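Local coordinates for hypothetical protein (Giardia lamblia, PDB 3I3F), which is of unknown function but belongs to the YjgF-like (endoribonuclease L-PSP) family and, as a trimer, probably binds small carboxylate ligands, at residues A[66-71]-A[131-136]; A[77-82]-A[106-111]. All blocks are in the same frame, centred on the assembly; numbering follows the deposited sequence. Where two conformers were deposited one is given.

Interaction 1: residues A[66-71]-A[131-136]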
loop_
_atom_site.group_PDB
_atom_site.type_symbol
_atom_site.label_atom_id
_atom_site.label_comp_id
_atom_site.label_asym_id
_atom_site.label_seq_id
_atom_site.Cartn_x
_atom_site.Cartn_y
_atom_site.Cartn_z
ATOM N N ASP A 66 10.715 -13.892 -9.488
ATOM C CA ASP A 66 11.625 -14.919 -8.976
ATOM C C ASP A 66 12.094 -14.552 -7.564
ATOM O O ASP A 66 12.111 -15.402 -6.676
ATOM C CB ASP A 66 12.831 -15.103 -9.904
ATOM C CG ASP A 66 13.636 -16.352 -9.577
ATOM O OD1 ASP A 66 13.035 -17.444 -9.489
ATOM O OD2 ASP A 66 14.869 -16.239 -9.421
ATOM N N ASN A 67 12.463 -13.286 -7.367
ATOM C CA ASN A 67 12.827 -12.781 -6.038
ATOM C C ASN A 67 11.697 -12.970 -5.029
ATOM O O ASN A 67 11.920 -13.447 -3.916
ATOM C CB ASN A 67 13.204 -11.294 -6.099
ATOM C CG ASN A 67 14.517 -11.041 -6.825
ATOM O OD1 ASN A 67 15.290 -11.962 -7.094
ATOM N ND2 ASN A 67 14.777 -9.778 -7.137
ATOM N N ILE A 68 10.483 -12.599 -5.427
ATOM C CA ILE A 68 9.305 -12.751 -4.575
ATOM C C ILE A 68 9.057 -14.219 -4.226
ATOM O O ILE A 68 8.822 -14.551 -3.065
ATOM C CB ILE A 68 8.047 -12.142 -5.238
ATOM C CG1 ILE A 68 8.160 -10.616 -5.275
ATOM C CG2 ILE A 68 6.785 -12.546 -4.485
ATOM C CD1 ILE A 68 7.158 -9.944 -6.183
ATOM N N ARG A 69 9.127 -15.096 -5.226
ATOM C CA ARG A 69 8.937 -16.532 -5.003
ATOM C C ARG A 69 9.946 -17.077 -3.991
ATOM O O ARG A 69 9.572 -17.775 -3.049
ATOM C CB ARG A 69 9.059 -17.305 -6.320
ATOM C CG ARG A 69 8.795 -18.809 -6.192
ATOM C CD ARG A 69 9.110 -19.565 -7.478
ATOM N NE ARG A 69 10.515 -19.438 -7.870
ATOM C CZ ARG A 69 11.531 -20.106 -7.322
ATOM N NH1 ARG A 69 11.333 -20.976 -6.333
ATOM N NH2 ARG A 69 12.767 -19.902 -7.768
ATOM N N LYS A 70 11.222 -16.756 -4.193
ATOM C CA LYS A 70 12.282 -17.237 -3.308
ATOM C C LYS A 70 12.119 -16.715 -1.881
ATOM O O LYS A 70 12.274 -17.470 -0.923
ATOM C CB LYS A 70 13.660 -16.860 -3.855
ATOM C CG LYS A 70 14.064 -17.647 -5.090
ATOM C CD LYS A 70 15.450 -17.254 -5.560
ATOM C CE LYS A 70 15.820 -17.957 -6.854
ATOM N NZ LYS A 70 17.003 -17.330 -7.508
ATOM N N CYS A 71 11.801 -15.431 -1.740
ATOM C CA CYS A 71 11.578 -14.848 -0.416
ATOM C C CYS A 71 10.422 -15.531 0.309
ATOM O O CYS A 71 10.548 -15.892 1.480
ATOM C CB CYS A 71 11.305 -13.347 -0.515
ATOM S SG CYS A 71 12.759 -12.352 -0.880
ATOM N N VAL A 131 9.847 -1.647 -13.331
ATOM C CA VAL A 131 8.748 -2.228 -12.574
ATOM C C VAL A 131 9.188 -2.443 -11.130
ATOM O O VAL A 131 10.363 -2.706 -10.856
ATOM C CB VAL A 131 8.288 -3.578 -13.190
ATOM C CG1 VAL A 131 9.458 -4.552 -13.298
ATOM C CG2 VAL A 131 7.151 -4.190 -12.377
ATOM N N GLU A 132 8.242 -2.309 -10.211
ATOM C CA GLU A 132 8.482 -2.613 -8.809
ATOM C C GLU A 132 7.206 -3.183 -8.214
ATOM O O GLU A 132 6.120 -2.647 -8.438
ATOM C CB GLU A 132 8.912 -1.361 -8.047
ATOM C CG GLU A 132 9.286 -1.636 -6.594
ATOM C CD GLU A 132 9.941 -0.460 -5.900
ATOM O OE1 GLU A 132 10.256 0.549 -6.571
ATOM O OE2 GLU A 132 10.149 -0.555 -4.671
ATOM N N VAL A 133 7.340 -4.279 -7.477
ATOM C CA VAL A 133 6.200 -4.920 -6.831
ATOM C C VAL A 133 6.341 -4.736 -5.327
ATOM O O VAL A 133 7.363 -5.104 -4.740
ATOM C CB VAL A 133 6.104 -6.408 -7.205
ATOM C CG1 VAL A 133 4.959 -7.078 -6.458
ATOM C CG2 VAL A 133 5.919 -6.555 -8.709
ATOM N N VAL A 134 5.317 -4.149 -4.714
ATOM C CA VAL A 134 5.370 -3.751 -3.312
ATOM C C VAL A 134 4.141 -4.248 -2.562
ATOM O O VAL A 134 3.174 -4.713 -3.169
ATOM C CB VAL A 134 5.480 -2.212 -3.169
ATOM C CG1 VAL A 134 6.656 -1.677 -3.983
ATOM C CG2 VAL A 134 4.187 -1.529 -3.592
ATOM N N ASN A 135 4.194 -4.155 -1.236
ATOM C CA ASN A 135 3.085 -4.559 -0.372
ATOM C C ASN A 135 2.598 -5.986 -0.633
ATOM O O ASN A 135 1.397 -6.262 -0.577
ATOM C CB ASN A 135 1.928 -3.557 -0.481
ATOM C CG ASN A 135 2.296 -2.190 0.053
ATOM O OD1 ASN A 135 2.997 -2.076 1.056
ATOM N ND2 ASN A 135 1.829 -1.143 -0.616
ATOM N N VAL A 136 3.532 -6.892 -0.910
ATOM C CA VAL A 136 3.197 -8.305 -1.015
ATOM C C VAL A 136 2.862 -8.802 0.382
ATOM O O VAL A 136 3.678 -8.685 1.298
ATOM C CB VAL A 136 4.349 -9.142 -1.598
ATOM C CG1 VAL A 136 4.033 -10.633 -1.503
ATOM C CG2 VAL A 136 4.612 -8.742 -3.038
#
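K70 NZ, remote from the side of the helix where I68 meets V133 and V136, is gripped by two carboxylates: that of D66, with OD2 3.1 Å from NZ, and that of D22. The other oxygen, D66 OD1, takes R69 NH2 at 3.0 Å with a fairly straight N-H...O angle of 159°. Both partners come from the syn sides of their oxygens and stand well out of the carboxylate plane, while OD1 itself lies close to the guanidinium plane. One acid thus ties together residues three and four places on along the helix, and R69 NH1 reaches E73 as well. Across to the strand the contact is made by apolar side chains alone. There I68 reaches out with its CD1 methyl. Its CG1 branch lies beside the backbone N (chi1 -70°) and runs on extended, so that CD1 becomes the foremost atom, 3.6 Å from V133 CG1. The two side chains cross at about a right angle, and V136 CG2 closes in on the same methyl at 4.2 Å. Helix on sheet is the core packing of this YjgF-like fold: helix 56-74 lies over strand 131-139, with L41 of the next strand also against I68. V133 and V136, three residues apart, both point toward the helix, consistent with the left-handed helical backbone of N135, which interrupts the regular strand pattern. On the strand's other side V134 packs against C119 of the second subunit, and E132 touches a bound pentanoic acid.

Interaction 2: residues A[77-82]-A[106-111]; sequences SGLDYI and REVFCV
The F109 ring enters the hollow between L79 and I82 edge first. I82 CD1 lies near the ring plane, 3.9 Å from F109 CZ, and the carbonyl L79 O also meets the edge, 3.8 Å from F109 CE1. The isoleucine crosses the phenylalanine at about a right angle, so a narrow methyl end is set against the ring's far rim. With CG beside the backbone N (chi1 -56°), the side chain carries its ring closer to the 77-82 loop than its own backbone direction would suggest. V108 fills in from one ring face: its CG1 sits 3.6 Å above the F109 plane, displaced toward the rim. The same methyl meets L79 CD1 at 4.0 Å, the two side chains again crossing steeply, and V108 thereby forms a shallow bump between the leucine and the ring. The contact joins the end of helix 95-108, where F109 is the first residue to leave helical geometry, to the turn leading into strand 82-90 of the YjgF-like α+β fold. In that turn L79 O accepts the backbone N of I82 at 3.3 Å, consistent with the two side chains lying together as walls of the hollow. P116 packs against both I82 and F109, the Y105 ring meets the F109 ring with their planes at about 40°, and F65 of helix 56-74 packs against V108.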
loop_
_atom_site.group_PDB
_atom_site.type_symbol
_atom_site.label_atom_id
_atom_site.label_comp_id
_atom_site.label_asym_id
_atom_site.label_seq_id
_atom_site.Cartn_x
_atom_site.Cartn_y
_atom_site.Cartn_z
ATOM N N SER A 77 6.166 -19.807 2.966
ATOM C CA SER A 77 5.001 -19.376 2.202
ATOM C C SER A 77 5.225 -19.755 0.736
ATOM O O SER A 77 5.973 -20.686 0.439
ATOM C CB SER A 77 4.801 -17.862 2.369
ATOM O OG SER A 77 3.582 -17.422 1.794
ATOM N N GLY A 78 4.581 -19.044 -0.180
ATOM C CA GLY A 78 4.767 -19.297 -1.605
ATOM C C GLY A 78 3.894 -18.378 -2.429
ATOM O O GLY A 78 3.042 -17.681 -1.881
ATOM N N LEU A 79 4.097 -18.386 -3.744
ATOM C CA LEU A 79 3.319 -17.538 -4.652
ATOM C C LEU A 79 1.816 -17.783 -4.528
ATOM O O LEU A 79 1.025 -16.843 -4.580
ATOM C CB LEU A 79 3.750 -17.758 -6.106
ATOM C CG LEU A 79 5.153 -17.280 -6.484
ATOM C CD1 LEU A 79 5.530 -17.790 -7.871
ATOM C CD2 LEU A 79 5.247 -15.762 -6.426
ATOM N N ASP A 80 1.435 -19.048 -4.361
ATOM C CA ASP A 80 0.022 -19.427 -4.227
ATOM C C ASP A 80 -0.599 -19.043 -2.877
ATOM O O ASP A 80 -1.801 -19.224 -2.679
ATOM C CB ASP A 80 -0.178 -20.929 -4.506
ATOM C CG ASP A 80 0.693 -21.822 -3.640
ATOM O OD1 ASP A 80 1.809 -21.406 -3.264
ATOM O OD2 ASP A 80 0.263 -22.960 -3.350
ATOM N N TYR A 81 0.209 -18.508 -1.960
ATOM C CA TYR A 81 -0.283 -18.034 -0.666
ATOM C C TYR A 81 -0.357 -16.506 -0.574
ATOM O O TYR A 81 -0.752 -15.968 0.460
ATOM C CB TYR A 81 0.584 -18.589 0.466
ATOM C CG TYR A 81 0.423 -20.075 0.651
ATOM C CD1 TYR A 81 -0.461 -20.587 1.597
ATOM C CD2 TYR A 81 1.139 -20.972 -0.133
ATOM C CE1 TYR A 81 -0.617 -21.959 1.764
ATOM C CE2 TYR A 81 0.990 -22.343 0.024
ATOM C CZ TYR A 81 0.110 -22.830 0.971
ATOM O OH TYR A 81 -0.032 -24.191 1.126
ATOM N N ILE A 82 0.006 -15.813 -1.652
ATOM C CA ILE A 82 -0.103 -14.357 -1.696
ATOM C C ILE A 82 -1.575 -13.953 -1.671
ATOM O O ILE A 82 -2.382 -14.479 -2.441
ATOM C CB ILE A 82 0.564 -13.763 -2.954
ATOM C CG1 ILE A 82 2.078 -13.974 -2.907
ATOM C CG2 ILE A 82 0.258 -12.271 -3.073
ATOM C CD1 ILE A 82 2.777 -13.614 -4.200
ATOM N N ARG A 106 0.487 -13.068 -15.836
ATOM C CA ARG A 106 -0.424 -14.204 -15.955
ATOM C C ARG A 106 0.302 -15.547 -16.080
ATOM O O ARG A 106 -0.301 -16.590 -15.849
ATOM C CB ARG A 106 -1.387 -14.003 -17.129
ATOM C CG ARG A 106 -2.434 -12.924 -16.879
ATOM C CD ARG A 106 -3.488 -12.908 -17.972
ATOM N NE ARG A 106 -2.926 -12.545 -19.274
ATOM C CZ ARG A 106 -2.831 -11.306 -19.759
ATOM N NH1 ARG A 106 -3.260 -10.257 -19.063
ATOM N NH2 ARG A 106 -2.295 -11.113 -20.958
ATOM N N GLU A 107 1.581 -15.526 -16.455
ATOM C CA GLU A 107 2.407 -16.739 -16.441
ATOM C C GLU A 107 2.871 -17.094 -15.027
ATOM O O GLU A 107 3.182 -18.249 -14.747
ATOM C CB GLU A 107 3.623 -16.585 -17.358
ATOM C CG GLU A 107 3.275 -16.476 -18.832
ATOM C CD GLU A 107 4.496 -16.292 -19.722
ATOM O OE1 GLU A 107 5.628 -16.224 -19.198
ATOM O OE2 GLU A 107 4.318 -16.221 -20.957
ATOM N N VAL A 108 2.931 -16.100 -14.143
ATOM C CA VAL A 108 3.290 -16.331 -12.745
ATOM C C VAL A 108 2.065 -16.795 -11.964
ATOM O O VAL A 108 2.134 -17.760 -11.200
ATOM C CB VAL A 108 3.870 -15.059 -12.097
ATOM C CG1 VAL A 108 4.145 -15.288 -10.615
ATOM C CG2 VAL A 108 5.140 -14.634 -12.821
ATOM N N PHE A 109 0.951 -16.096 -12.164
ATOM C CA PHE A 109 -0.330 -16.446 -11.554
ATOM C C PHE A 109 -1.232 -16.981 -12.668
ATOM O O PHE A 109 -1.989 -16.231 -13.288
ATOM C CB PHE A 109 -0.921 -15.222 -10.850
ATOM C CG PHE A 109 0.008 -14.617 -9.830
ATOM C CD1 PHE A 109 0.108 -15.162 -8.557
ATOM C CD2 PHE A 109 0.804 -13.526 -10.151
ATOM C CE1 PHE A 109 0.973 -14.622 -7.617
ATOM C CE2 PHE A 109 1.674 -12.976 -9.213
ATOM C CZ PHE A 109 1.756 -13.529 -7.945
ATOM N N CYS A 110 -1.142 -18.293 -12.896
ATOM C CA CYS A 110 -1.733 -18.909 -14.087
ATOM C C CYS A 110 -3.172 -19.397 -13.909
ATOM O O CYS A 110 -3.792 -19.842 -14.875
ATOM C CB CYS A 110 -0.845 -20.055 -14.584
ATOM S SG CYS A 110 -0.602 -21.378 -13.388
ATOM N N VAL A 111 -3.709 -19.310 -12.695
ATOM C CA VAL A 111 -5.101 -19.699 -12.463
ATOM C C VAL A 111 -5.947 -18.443 -12.272
ATOM O O VAL A 111 -5.878 -17.810 -11.219
ATOM C CB VAL A 111 -5.246 -20.626 -11.240
ATOM C CG1 VAL A 111 -6.694 -21.084 -11.091
ATOM C CG2 VAL A 111 -4.318 -21.825 -11.373
#

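In the fold
Interaction 1 lies almost at the centre of the chain; interaction 2 is about 11 Å away, centre to centre, nearer the ends of the secondary structure elements. Their segments come in the order 66-71, 77-82, 106-111, 131-136, so interaction 2 forms within the span bounded by interaction 1. The two also touch: R69 CG packs on L79 CD1 at 3.8 Å, and V136 CG1 reaches I82 CG1 at 4.1 Å. Helix 56-74 and the antiparallel neighbours 82-90 and 131-139 are thus joined by apolar packing, which interaction 2 carries on to the end of helix 95-108. One face of the sheet carries these helices; from the other, V134 packs on C119 of the second subunit, though R106 also bonds to N28 of the third subunit.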